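Local coordinates for selenium-binding protein (Sulfolobus tokodaii, PDB 2ECE), which is of unknown function but belongs to the selenium-binding protein family, may bind selenium, and folds as a beta-propeller, at residues A[123-127]-A[173-177]; A[101-106]-A[138-143]; A[61-67]-A[118-122]; A[9-13]-A[92-96]. One frame throughout, in Å; residues are numbered along the deposited sequence.

In the fold
All four contacts involve the propeller's second sheet (strands 77-78 to 121-126) or its loops. Contact 2 is the buried one, its centre about 13 Å from that of the chain, against 21 to 22 Å for the others. Contacts 3 and 1 share strand 121-126, the outermost of that sheet, joining it to the sheet before and the sheet after. Both mix aliphatic packing with polar groups near solvent. Contact 2 relies on close backbone approaches, one serine hydrogen bond and the packing of Pro101 on Leu140 and Val143, while contact 4 ties the N-terminal segment to the loop before strand 97-101 mainly by hydrogen bonds of Arg95 with Asp9 and Thr11, with the Phe12 ring packed alongside.

Contact 1: residues A[123-127]-A[173-177]; sequences IKVIE and SFEPL
Ile126 and Pro176 make the tightly packed end of this contact, with Ile126 CG2 3.7 Å from Pro176 CG. The methyl takes this position because it lies anti to the backbone N of Ile126, while CG1 sits beside that N (chi1 -57°). Leu169 of strand 165-169 touches both side chains, and helix 128-135 lays Val131 on Ile126 and Val134 on Pro176, which completes an apolar cluster between two blades of the propeller. The other end is polar and partly open to solvent. There the extended chain of Lys124 crosses that of Glu175 at about a right angle and carries its ammonium to the turn ahead of strand 176-179. Lys124 NZ donates to Ser173 O at 2.8 Å, lying in the carbonyl plane with a C=O...N angle of 152°. Lys124 NZ also makes a salt bridge with Glu175 OE2 at 3.2 Å, whose hydrogen bond is weak. The accepting turn has its own brace, an ST turn in which Glu175 N donates to Ser173 OG at 3.2 Å. A methionine in place of Lys124 would probably leave both Ser173 O and the Glu175 carboxylate without this donor, and the carboxylate freer to swing. One ammonium thus serves a backbone carbonyl and a carboxylate, so the polar end pins the turn by directed bonds, whereas the apolar end depends on fit.

Contact 2: residues A[101-106]-A[138-143]; sequences PGLRSS and SRLHTV
A chi1 of -64° in Ser106 sets OG anti to its own carbonyl carbon and aims it at the backbone of Arg139, and a chi1 of -180° in Leu103 lays that side chain along the carbonyl of Leu140. The first torsion yields the one hydrogen bond across the contact, Arg139 N to Ser106 OG, short at 2.7 Å and nearly straight at 168°. The second brings Leu103 CD1 to 3.4 Å from Leu140 O. Two CA-H...O contacts show how near the backbones run: Leu103 CA lies 3.2 Å from Leu140 O, and Arg139 CA 3.1 Å from Leu103 O. Beyond them the packing turns aliphatic. Pro101 CB rests 3.6 Å from Leu140 CB, and the same ring crosses Val143 obliquely, its CD 3.8 Å from Val143 CG2. The Arg139 side chain bends at chi2 and its NH1 reaches back to Ser138 OG in the guanidinium plane, at 3.0 Å, while NE forms a salt bridge with Glu214; Ser138 OG is also hydrogen-bonded to Asn157 O. Ser106 O is buried here without a polar partner in the model. Strand 140-145, the first of its blade, would in the usual propeller order lie nearest the central axis. Because loop 101-106 belongs to one sheet and strand 140-145 to the next, this is blade-to-blade packing of a beta-propeller.

Contact 3: residues A[61-67]-A[118-122]; sequences VHKVELP and REPKI
Glu119 lays its CG over one face of the His62 ring, a CH-pi contact 3.6 Å from the ring centroid and 18° off the ring normal. The ring reaches Glu119 because His62 CG is anti to the backbone N (chi1 -173°). The backbones themselves come close enough here to put His62 CB 3.3 Å from Arg118 O. No direct hydrogen bond joins the two segments; instead a water lies in the plane of the imidazole, 2.9 Å from His62 NE2, and donates to Pro120 O. Further along, Val64 CG1 meets Ile122 CG1 at 3.8 Å. Ile122 CD1 then fits between Leu66 CD2, at 3.7 Å, and Pro67 CD, at 3.8 Å. The segments run within 5° of parallel, yet they lie on, or lead into, outermost strands of separate sheets: 60-65 and 121-126 each close the outside of a propeller blade, and side chains fill the seam between adjacent blades. An alanine at His62 would probably strip Glu119 of the ring it covers, open a gap beside Pro120 and leave the bridging water with only the carbonyl side of its bridge. At the upstream end, the Arg118 guanidinium has Val61 CG2 over one face, offset toward the rim. Arg118 is bent at chi3 and is held by a salt bridge to Asp49 and a hydrogen bond to Thr56. Deeper still, Pro120 and Ile122 rest on Ile111 of strand 108-112, while Val61 and Pro120 touch Val47 of strand 44-49.

Contact 4: residues A[9-13]-A[92-96]; sequences DPTFY and NIERR
Arg95 takes hold of a single threonine side-on, with NE bound to the hydroxyl and NH2 to the carbonyl of the same residue. Arg95 NE donates to Thr11 OG1 and Arg95 NH2 to Thr11 O, each at 2.8 Å. Both acceptors lie within 6° of the guanidinium plane, although the NH2 donor stands well above the carbonyl plane of Thr11. The bend at chi3 of Arg95 (-61°) swings the group into this position. Thr11 OG1 in turn donates to Asp9 OD1 at 2.6 Å, and the same oxygen accepts from Thr11 N, an Asx turn set inside the type I turn from Asp9 to Phe12. Across the contact, Asp9 OD2 accepts from Arg95 N at 2.8 Å, met from above the carboxylate plane. Phe12 meets Ile93 O at its edge, CE2 to O 3.5 Å. The turn ahead of helix 16-20 is thus joined to the loop leading into strand 97-101, at the periphery of the second blade. Asp457 forms a salt bridge with Arg95 and Trp78 a cation-pi contact. The relay from guanidinium to hydroxyl to carboxylate suggests that the donor directions are set along it, with the negative charges of Asp9 and Asp457 likely to stabilise the positive Arg95.

Contact 1: residues A[123-127]-A[173-177]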
loop_
_atom_site.group_PDB
_atom_site.type_symbol
_atom_site.label_atom_id
_atom_site.label_comp_id
_atom_site.label_asym_id
_atom_site.label_seq_id
_atom_site.Cartn_x
_atom_site.Cartn_y
_atom_site.Cartn_z
ATOM N N ILE A 123 13.589 15.418 10.526
ATOM C CA ILE A 123 14.968 15.867 10.620
ATOM C C ILE A 123 15.582 16.271 9.286
ATOM O O ILE A 123 16.685 16.816 9.251
ATOM C CB ILE A 123 15.865 14.802 11.306
ATOM C CG1 ILE A 123 15.680 13.431 10.652
ATOM C CG2 ILE A 123 15.552 14.752 12.795
ATOM C CD1 ILE A 123 16.706 13.120 9.586
ATOM N N LYS A 124 14.868 16.019 8.193
ATOM C CA LYS A 124 15.356 16.379 6.863
ATOM C C LYS A 124 14.235 16.382 5.830
ATOM O O LYS A 124 13.332 15.542 5.866
ATOM C CB LYS A 124 16.459 15.416 6.410
ATOM C CG LYS A 124 17.056 15.755 5.035
ATOM C CD LYS A 124 18.349 14.985 4.776
ATOM C CE LYS A 124 19.079 15.515 3.546
ATOM N NZ LYS A 124 20.490 15.041 3.485
ATOM N N VAL A 125 14.288 17.346 4.919
ATOM C CA VAL A 125 13.296 17.451 3.865
ATOM C C VAL A 125 13.992 17.521 2.515
ATOM O O VAL A 125 14.934 18.294 2.336
ATOM C CB VAL A 125 12.429 18.720 4.010
ATOM C CG1 VAL A 125 11.455 18.820 2.839
ATOM C CG2 VAL A 125 11.663 18.692 5.332
ATOM N N ILE A 126 13.545 16.695 1.577
ATOM C CA ILE A 126 14.094 16.713 0.231
ATOM C C ILE A 126 12.985 17.398 -0.546
ATOM O O ILE A 126 11.913 16.825 -0.736
ATOM C CB ILE A 126 14.299 15.295 -0.319
ATOM C CG1 ILE A 126 15.204 14.501 0.618
ATOM C CG2 ILE A 126 14.920 15.366 -1.708
ATOM C CD1 ILE A 126 15.296 13.049 0.266
ATOM N N GLU A 127 13.226 18.638 -0.967
ATOM C CA GLU A 127 12.220 19.400 -1.691
ATOM C C GLU A 127 11.877 18.802 -3.055
ATOM O O GLU A 127 12.701 18.142 -3.691
ATOM C CB GLU A 127 12.679 20.859 -1.853
ATOM C CG GLU A 127 12.814 21.640 -0.535
ATOM C CD GLU A 127 11.491 21.804 0.209
ATOM O OE1 GLU A 127 10.423 21.666 -0.418
ATOM O OE2 GLU A 127 11.515 22.092 1.426
ATOM N N SER A 173 22.825 9.580 3.339
ATOM C CA SER A 173 22.478 10.991 3.239
ATOM C C SER A 173 20.992 11.185 2.990
ATOM O O SER A 173 20.447 12.262 3.244
ATOM C CB SER A 173 23.269 11.642 2.107
ATOM O OG SER A 173 22.913 11.074 0.857
ATOM N N PHE A 174 20.345 10.132 2.496
ATOM C CA PHE A 174 18.923 10.171 2.180
ATOM C C PHE A 174 18.693 11.076 0.977
ATOM O O PHE A 174 17.561 11.456 0.687
ATOM C CB PHE A 174 18.107 10.687 3.371
ATOM C CG PHE A 174 18.177 9.803 4.582
ATOM C CD1 PHE A 174 18.564 10.317 5.813
ATOM C CD2 PHE A 174 17.873 8.448 4.490
ATOM C CE1 PHE A 174 18.647 9.495 6.935
ATOM C CE2 PHE A 174 17.953 7.619 5.604
ATOM C CZ PHE A 174 18.341 8.142 6.826
ATOM N N GLU A 175 19.772 11.423 0.283
ATOM C CA GLU A 175 19.684 12.290 -0.889
ATOM C C GLU A 175 19.329 11.446 -2.108
ATOM O O GLU A 175 19.737 10.291 -2.204
ATOM C CB GLU A 175 21.023 12.998 -1.125
ATOM C CG GLU A 175 21.449 13.935 0.003
ATOM C CD GLU A 175 20.782 15.301 -0.066
ATOM O OE1 GLU A 175 19.794 15.460 -0.818
ATOM O OE2 GLU A 175 21.247 16.219 0.645
ATOM N N PRO A 176 18.570 12.015 -3.056
ATOM C CA PRO A 176 18.182 11.274 -4.260
ATOM C C PRO A 176 19.409 10.902 -5.073
ATOM O O PRO A 176 20.310 11.721 -5.243
ATOM C CB PRO A 176 17.313 12.270 -5.026
ATOM C CG PRO A 176 16.923 13.297 -4.006
ATOM C CD PRO A 176 18.151 13.420 -3.163
ATOM N N LEU A 177 19.454 9.672 -5.567
ATOM C CA LEU A 177 20.566 9.249 -6.401
ATOM C C LEU A 177 20.139 9.434 -7.853
ATOM O O LEU A 177 20.858 10.030 -8.651
ATOM C CB LEU A 177 20.916 7.791 -6.123
ATOM C CG LEU A 177 21.486 7.561 -4.719
ATOM C CD1 LEU A 177 21.441 6.082 -4.381
ATOM C CD2 LEU A 177 22.917 8.104 -4.651
#

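Contact 2: residues A[101-106]-A[138-143]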
loop_
_atom_site.group_PDB
_atom_site.type_symbol
_atom_site.label_atom_id
_atom_site.label_comp_id
_atom_site.label_asym_id
_atom_site.label_seq_id
_atom_site.Cartn_x
_atom_site.Cartn_y
_atom_site.Cartn_z
ATOM N N PRO A 101 6.882 10.313 1.497
ATOM C CA PRO A 101 6.783 11.141 0.296
ATOM C C PRO A 101 5.399 11.738 0.057
ATOM O O PRO A 101 4.392 11.243 0.572
ATOM C CB PRO A 101 7.168 10.163 -0.804
ATOM C CG PRO A 101 6.435 8.920 -0.349
ATOM C CD PRO A 101 6.734 8.884 1.156
ATOM N N GLY A 102 5.356 12.807 -0.733
ATOM C CA GLY A 102 4.082 13.420 -1.061
ATOM C C GLY A 102 3.664 12.886 -2.419
ATOM O O GLY A 102 4.383 13.078 -3.412
ATOM N N LEU A 103 2.522 12.205 -2.481
ATOM C CA LEU A 103 2.052 11.656 -3.751
ATOM C C LEU A 103 1.695 12.780 -4.739
ATOM O O LEU A 103 1.695 12.565 -5.949
ATOM C CB LEU A 103 0.847 10.735 -3.525
ATOM C CG LEU A 103 0.221 10.056 -4.751
ATOM C CD1 LEU A 103 1.261 9.265 -5.534
ATOM C CD2 LEU A 103 -0.900 9.139 -4.281
ATOM N N ARG A 104 1.393 13.968 -4.215
ATOM C CA ARG A 104 1.077 15.125 -5.053
ATOM C C ARG A 104 2.284 16.054 -5.204
ATOM O O ARG A 104 2.612 16.482 -6.314
ATOM C CB ARG A 104 -0.101 15.927 -4.468
ATOM C CG ARG A 104 -1.481 15.531 -4.997
ATOM C CD ARG A 104 -2.597 16.444 -4.477
ATOM N NE ARG A 104 -3.920 15.950 -4.858
ATOM C CZ ARG A 104 -4.517 16.202 -6.021
ATOM N NH1 ARG A 104 -3.919 16.964 -6.930
ATOM N NH2 ARG A 104 -5.691 15.650 -6.298
ATOM N N SER A 105 2.958 16.340 -4.092
ATOM C CA SER A 105 4.102 17.254 -4.086
ATOM C C SER A 105 5.459 16.735 -4.554
ATOM O O SER A 105 6.282 17.517 -5.030
ATOM C CB SER A 105 4.292 17.826 -2.683
ATOM O OG SER A 105 4.745 16.806 -1.806
ATOM N N SER A 106 5.703 15.437 -4.400
ATOM C CA SER A 106 6.982 14.839 -4.769
ATOM C C SER A 106 8.036 15.160 -3.706
ATOM O O SER A 106 9.219 14.884 -3.882
ATOM C CB SER A 106 7.461 15.352 -6.130
ATOM O OG SER A 106 6.581 14.960 -7.164
ATOM N N SER A 138 8.062 12.466 -10.735
ATOM C CA SER A 138 7.204 13.241 -9.841
ATOM C C SER A 138 6.037 12.371 -9.370
ATOM O O SER A 138 5.727 11.351 -9.999
ATOM C CB SER A 138 6.681 14.506 -10.542
ATOM O OG SER A 138 5.747 14.200 -11.564
ATOM N N ARG A 139 5.401 12.784 -8.271
ATOM C CA ARG A 139 4.268 12.073 -7.666
ATOM C C ARG A 139 4.746 10.726 -7.125
ATOM O O ARG A 139 4.529 9.673 -7.735
ATOM C CB ARG A 139 3.137 11.876 -8.682
ATOM C CG ARG A 139 2.279 13.128 -8.937
ATOM C CD ARG A 139 2.971 14.160 -9.835
ATOM N NE ARG A 139 2.039 15.213 -10.244
ATOM C CZ ARG A 139 2.247 16.069 -11.248
ATOM N NH1 ARG A 139 3.361 16.018 -11.969
ATOM N NH2 ARG A 139 1.327 16.975 -11.541
ATOM N N LEU A 140 5.390 10.784 -5.963
ATOM C CA LEU A 140 5.974 9.613 -5.312
ATOM C C LEU A 140 4.968 8.770 -4.548
ATOM O O LEU A 140 4.168 9.282 -3.754
ATOM C CB LEU A 140 7.109 10.062 -4.396
ATOM C CG LEU A 140 8.458 10.288 -5.093
ATOM C CD1 LEU A 140 8.294 11.123 -6.358
ATOM C CD2 LEU A 140 9.406 10.955 -4.108
ATOM N N HIS A 141 5.034 7.462 -4.786
ATOM C CA HIS A 141 4.099 6.517 -4.191
ATOM C C HIS A 141 4.693 5.534 -3.169
ATOM O O HIS A 141 4.771 5.830 -1.977
ATOM C CB HIS A 141 3.417 5.744 -5.331
ATOM C CG HIS A 141 2.278 4.879 -4.890
ATOM N ND1 HIS A 141 0.995 5.361 -4.723
ATOM C CD2 HIS A 141 2.228 3.563 -4.581
ATOM C CE1 HIS A 141 0.204 4.377 -4.331
ATOM N NE2 HIS A 141 0.928 3.275 -4.237
ATOM N N THR A 142 5.126 4.375 -3.649
ATOM C CA THR A 142 5.663 3.322 -2.784
ATOM C C THR A 142 7.110 3.500 -2.320
ATOM O O THR A 142 7.973 3.905 -3.096
ATOM C CB THR A 142 5.568 1.947 -3.484
ATOM O OG1 THR A 142 4.206 1.702 -3.871
ATOM C CG2 THR A 142 6.058 0.812 -2.539
ATOM N N VAL A 143 7.361 3.185 -1.048
ATOM C CA VAL A 143 8.705 3.246 -0.482
ATOM C C VAL A 143 9.079 1.866 0.048
ATOM O O VAL A 143 8.313 1.266 0.804
ATOM C CB VAL A 143 8.803 4.218 0.712
ATOM C CG1 VAL A 143 10.227 4.192 1.276
ATOM C CG2 VAL A 143 8.425 5.615 0.280
#

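Contact 3: residues A[61-67]-A[118-122]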
loop_
_atom_site.group_PDB
_atom_site.type_symbol
_atom_site.label_atom_id
_atom_site.label_comp_id
_atom_site.label_asym_id
_atom_site.label_seq_id
_atom_site.Cartn_x
_atom_site.Cartn_y
_atom_site.Cartn_z
ATOM N N VAL A 61 -1.433 9.676 20.084
ATOM C CA VAL A 61 -0.644 10.290 21.135
ATOM C C VAL A 61 0.265 11.407 20.642
ATOM O O VAL A 61 0.847 12.137 21.444
ATOM C CB VAL A 61 0.180 9.227 21.871
ATOM C CG1 VAL A 61 -0.757 8.214 22.510
ATOM C CG2 VAL A 61 1.121 8.537 20.901
ATOM N N HIS A 62 0.369 11.545 19.322
ATOM C CA HIS A 62 1.202 12.584 18.727
ATOM C C HIS A 62 0.926 12.693 17.232
ATOM O O HIS A 62 0.541 11.722 16.582
ATOM C CB HIS A 62 2.689 12.277 18.945
ATOM C CG HIS A 62 3.610 13.376 18.505
ATOM N ND1 HIS A 62 3.694 14.585 19.162
ATOM C CD2 HIS A 62 4.481 13.451 17.469
ATOM C CE1 HIS A 62 4.576 15.357 18.553
ATOM N NE2 HIS A 62 5.069 14.693 17.523
ATOM N N LYS A 63 1.125 13.894 16.703
ATOM C CA LYS A 63 0.929 14.157 15.288
ATOM C C LYS A 63 2.162 14.875 14.772
ATOM O O LYS A 63 2.555 15.916 15.297
ATOM C CB LYS A 63 -0.310 15.034 15.059
ATOM C CG LYS A 63 -1.645 14.349 15.335
ATOM C CD LYS A 63 -2.808 15.278 14.987
ATOM C CE LYS A 63 -4.154 14.591 15.165
ATOM N NZ LYS A 63 -5.278 15.445 14.686
ATOM N N VAL A 64 2.803 14.291 13.769
ATOM C CA VAL A 64 3.975 14.917 13.181
ATOM C C VAL A 64 3.411 15.781 12.062
ATOM O O VAL A 64 3.267 15.336 10.921
ATOM C CB VAL A 64 4.936 13.871 12.594
ATOM C CG1 VAL A 64 6.193 14.555 12.080
ATOM C CG2 VAL A 64 5.285 12.835 13.662
ATOM N N GLU A 65 3.055 17.011 12.410
ATOM C CA GLU A 65 2.489 17.939 11.447
ATOM C C GLU A 65 3.553 18.431 10.459
ATOM O O GLU A 65 4.640 18.860 10.855
ATOM C CB GLU A 65 1.806 19.088 12.203
ATOM C CG GLU A 65 0.490 18.622 12.839
ATOM C CD GLU A 65 -0.078 19.564 13.894
ATOM O OE1 GLU A 65 0.468 20.672 14.090
ATOM O OE2 GLU A 65 -1.089 19.181 14.528
ATOM N N LEU A 66 3.239 18.337 9.168
ATOM C CA LEU A 66 4.167 18.737 8.110
ATOM C C LEU A 66 4.208 20.247 7.871
ATOM O O LEU A 66 3.230 20.943 8.112
ATOM C CB LEU A 66 3.810 18.004 6.813
ATOM C CG LEU A 66 3.816 16.479 6.988
ATOM C CD1 LEU A 66 3.417 15.804 5.690
ATOM C CD2 LEU A 66 5.208 16.023 7.435
ATOM N N PRO A 67 5.350 20.764 7.385
ATOM C CA PRO A 67 5.538 22.196 7.113
ATOM C C PRO A 67 4.854 22.755 5.870
ATOM O O PRO A 67 4.817 23.969 5.689
ATOM C CB PRO A 67 7.054 22.334 7.039
ATOM C CG PRO A 67 7.458 21.024 6.428
ATOM C CD PRO A 67 6.622 20.037 7.220
ATOM N N ARG A 118 7.409 7.485 20.364
ATOM C CA ARG A 118 6.096 8.098 20.549
ATOM C C ARG A 118 6.062 9.541 20.058
ATOM O O ARG A 118 4.985 10.125 19.909
ATOM C CB ARG A 118 5.685 8.046 22.026
ATOM C CG ARG A 118 5.442 6.642 22.550
ATOM C CD ARG A 118 5.226 6.640 24.064
ATOM N NE ARG A 118 3.940 7.210 24.460
ATOM C CZ ARG A 118 2.785 6.549 24.445
ATOM N NH1 ARG A 118 2.740 5.285 24.053
ATOM N NH2 ARG A 118 1.671 7.154 24.834
ATOM N N GLU A 119 7.232 10.120 19.808
ATOM C CA GLU A 119 7.295 11.495 19.324
ATOM C C GLU A 119 8.363 11.650 18.254
ATOM O O GLU A 119 9.433 12.207 18.506
ATOM C CB GLU A 119 7.585 12.473 20.468
ATOM C CG GLU A 119 7.374 13.923 20.055
ATOM C CD GLU A 119 7.461 14.900 21.213
ATOM O OE1 GLU A 119 7.232 14.483 22.370
ATOM O OE2 GLU A 119 7.738 16.093 20.960
ATOM N N PRO A 120 8.082 11.155 17.039
ATOM C CA PRO A 120 9.034 11.244 15.926
ATOM C C PRO A 120 9.195 12.706 15.525
ATOM O O PRO A 120 8.288 13.506 15.746
ATOM C CB PRO A 120 8.357 10.428 14.820
ATOM C CG PRO A 120 7.363 9.547 15.569
ATOM C CD PRO A 120 6.847 10.472 16.618
ATOM N N LYS A 121 10.338 13.051 14.941
ATOM C CA LYS A 121 10.585 14.425 14.511
ATOM C C LYS A 121 11.151 14.469 13.096
ATOM O O LYS A 121 11.979 13.640 12.732
ATOM C CB LYS A 121 11.571 15.113 15.464
ATOM C CG LYS A 121 11.010 15.439 16.848
ATOM C CD LYS A 121 12.090 16.038 17.742
ATOM C CE LYS A 121 11.551 16.473 19.100
ATOM N NZ LYS A 121 10.651 17.660 19.019
ATOM N N ILE A 122 10.696 15.437 12.303
ATOM C CA ILE A 122 11.194 15.598 10.942
ATOM C C ILE A 122 12.614 16.129 11.078
ATOM O O ILE A 122 12.822 17.178 11.686
ATOM C CB ILE A 122 10.381 16.644 10.155
ATOM C CG1 ILE A 122 8.914 16.224 10.070
ATOM C CG2 ILE A 122 10.985 16.827 8.762
ATOM C CD1 ILE A 122 8.019 17.304 9.480
HETATM O O HOH W 1 7.156 15.868 15.883
#

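Contact 4: residues A[9-13]-A[92-96]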
loop_
_atom_site.group_PDB
_atom_site.type_symbol
_atom_site.label_atom_id
_atom_site.label_comp_id
_atom_site.label_asym_id
_atom_site.label_seq_id
_atom_site.Cartn_x
_atom_site.Cartn_y
_atom_site.Cartn_z
ATOM N N ASP A 9 20.293 -4.409 14.799
ATOM C CA ASP A 9 18.973 -3.880 15.093
ATOM C C ASP A 9 18.069 -5.049 15.481
ATOM O O ASP A 9 17.947 -6.024 14.742
ATOM C CB ASP A 9 18.408 -3.167 13.864
ATOM C CG ASP A 9 17.213 -2.303 14.194
ATOM O OD1 ASP A 9 16.235 -2.828 14.768
ATOM O OD2 ASP A 9 17.255 -1.097 13.875
ATOM N N PRO A 10 17.436 -4.972 16.657
ATOM C CA PRO A 10 16.550 -6.049 17.106
ATOM C C PRO A 10 15.278 -6.230 16.273
ATOM O O PRO A 10 14.592 -7.242 16.400
ATOM C CB PRO A 10 16.258 -5.672 18.558
ATOM C CG PRO A 10 16.352 -4.175 18.539
ATOM C CD PRO A 10 17.591 -3.950 17.707
ATOM N N THR A 11 14.954 -5.263 15.419
ATOM C CA THR A 11 13.757 -5.403 14.595
ATOM C C THR A 11 14.068 -5.981 13.214
ATOM O O THR A 11 13.176 -6.114 12.377
ATOM C CB THR A 11 13.015 -4.067 14.432
ATOM O OG1 THR A 11 13.877 -3.113 13.806
ATOM C CG2 THR A 11 12.565 -3.544 15.793
ATOM N N PHE A 12 15.336 -6.307 12.969
ATOM C CA PHE A 12 15.715 -6.920 11.700
ATOM C C PHE A 12 15.524 -8.421 11.905
ATOM O O PHE A 12 16.067 -8.998 12.847
ATOM C CB PHE A 12 17.182 -6.656 11.357
ATOM C CG PHE A 12 17.472 -5.253 10.898
ATOM C CD1 PHE A 12 16.454 -4.313 10.744
ATOM C CD2 PHE A 12 18.781 -4.868 10.618
ATOM C CE1 PHE A 12 16.735 -3.015 10.320
ATOM C CE2 PHE A 12 19.072 -3.578 10.195
ATOM C CZ PHE A 12 18.042 -2.643 10.044
ATOM N N TYR A 13 14.753 -9.049 11.027
ATOM C CA TYR A 13 14.495 -10.477 11.134
ATOM C C TYR A 13 15.068 -11.174 9.907
ATOM O O TYR A 13 14.842 -10.736 8.780
ATOM C CB TYR A 13 12.982 -10.719 11.227
ATOM C CG TYR A 13 12.260 -9.706 12.095
ATOM C CD1 TYR A 13 11.428 -8.738 11.520
ATOM C CD2 TYR A 13 12.420 -9.702 13.484
ATOM C CE1 TYR A 13 10.767 -7.785 12.304
ATOM C CE2 TYR A 13 11.768 -8.753 14.284
ATOM C CZ TYR A 13 10.940 -7.797 13.684
ATOM O OH TYR A 13 10.287 -6.867 14.461
ATOM N N ASN A 92 25.917 -0.697 9.244
ATOM C CA ASN A 92 25.495 0.354 10.156
ATOM C C ASN A 92 24.214 1.115 9.848
ATOM O O ASN A 92 24.132 2.316 10.104
ATOM C CB ASN A 92 26.641 1.352 10.357
ATOM C CG ASN A 92 27.908 0.683 10.849
ATOM O OD1 ASN A 92 27.871 -0.125 11.779
ATOM N ND2 ASN A 92 29.037 1.014 10.230
ATOM N N ILE A 93 23.218 0.443 9.282
ATOM C CA ILE A 93 21.947 1.109 9.041
ATOM C C ILE A 93 20.988 0.472 10.035
ATOM O O ILE A 93 21.130 -0.699 10.370
ATOM C CB ILE A 93 21.426 0.925 7.591
ATOM C CG1 ILE A 93 21.365 -0.556 7.218
ATOM C CG2 ILE A 93 22.304 1.705 6.630
ATOM C CD1 ILE A 93 20.781 -0.804 5.832
ATOM N N GLU A 94 20.035 1.248 10.533
ATOM C CA GLU A 94 19.079 0.740 11.504
ATOM C C GLU A 94 17.674 1.197 11.134
ATOM O O GLU A 94 17.515 2.195 10.436
ATOM C CB GLU A 94 19.451 1.245 12.908
ATOM C CG GLU A 94 19.490 2.766 13.044
ATOM C CD GLU A 94 19.980 3.236 14.411
ATOM O OE1 GLU A 94 19.878 2.461 15.387
ATOM O OE2 GLU A 94 20.454 4.387 14.513
ATOM N N ARG A 95 16.658 0.456 11.577
ATOM C CA ARG A 95 15.275 0.839 11.296
ATOM C C ARG A 95 15.035 2.041 12.194
ATOM O O ARG A 95 14.647 1.896 13.358
ATOM C CB ARG A 95 14.308 -0.283 11.672
ATOM C CG ARG A 95 12.879 -0.042 11.216
ATOM C CD ARG A 95 11.911 -0.957 11.943
ATOM N NE ARG A 95 12.159 -2.379 11.715
ATOM C CZ ARG A 95 11.738 -3.063 10.654
ATOM N NH1 ARG A 95 11.040 -2.462 9.696
ATOM N NH2 ARG A 95 11.998 -4.361 10.563
ATOM N N ARG A 96 15.255 3.230 11.649
ATOM C CA ARG A 96 15.127 4.437 12.443
ATOM C C ARG A 96 14.262 5.544 11.861
ATOM O O ARG A 96 13.527 6.211 12.590
ATOM C CB ARG A 96 16.530 4.983 12.718
ATOM C CG ARG A 96 16.553 6.313 13.412
ATOM C CD ARG A 96 17.950 6.661 13.869
ATOM N NE ARG A 96 17.927 7.900 14.635
ATOM C CZ ARG A 96 18.976 8.414 15.263
ATOM N NH1 ARG A 96 20.151 7.797 15.218
ATOM N NH2 ARG A 96 18.844 9.543 15.948
#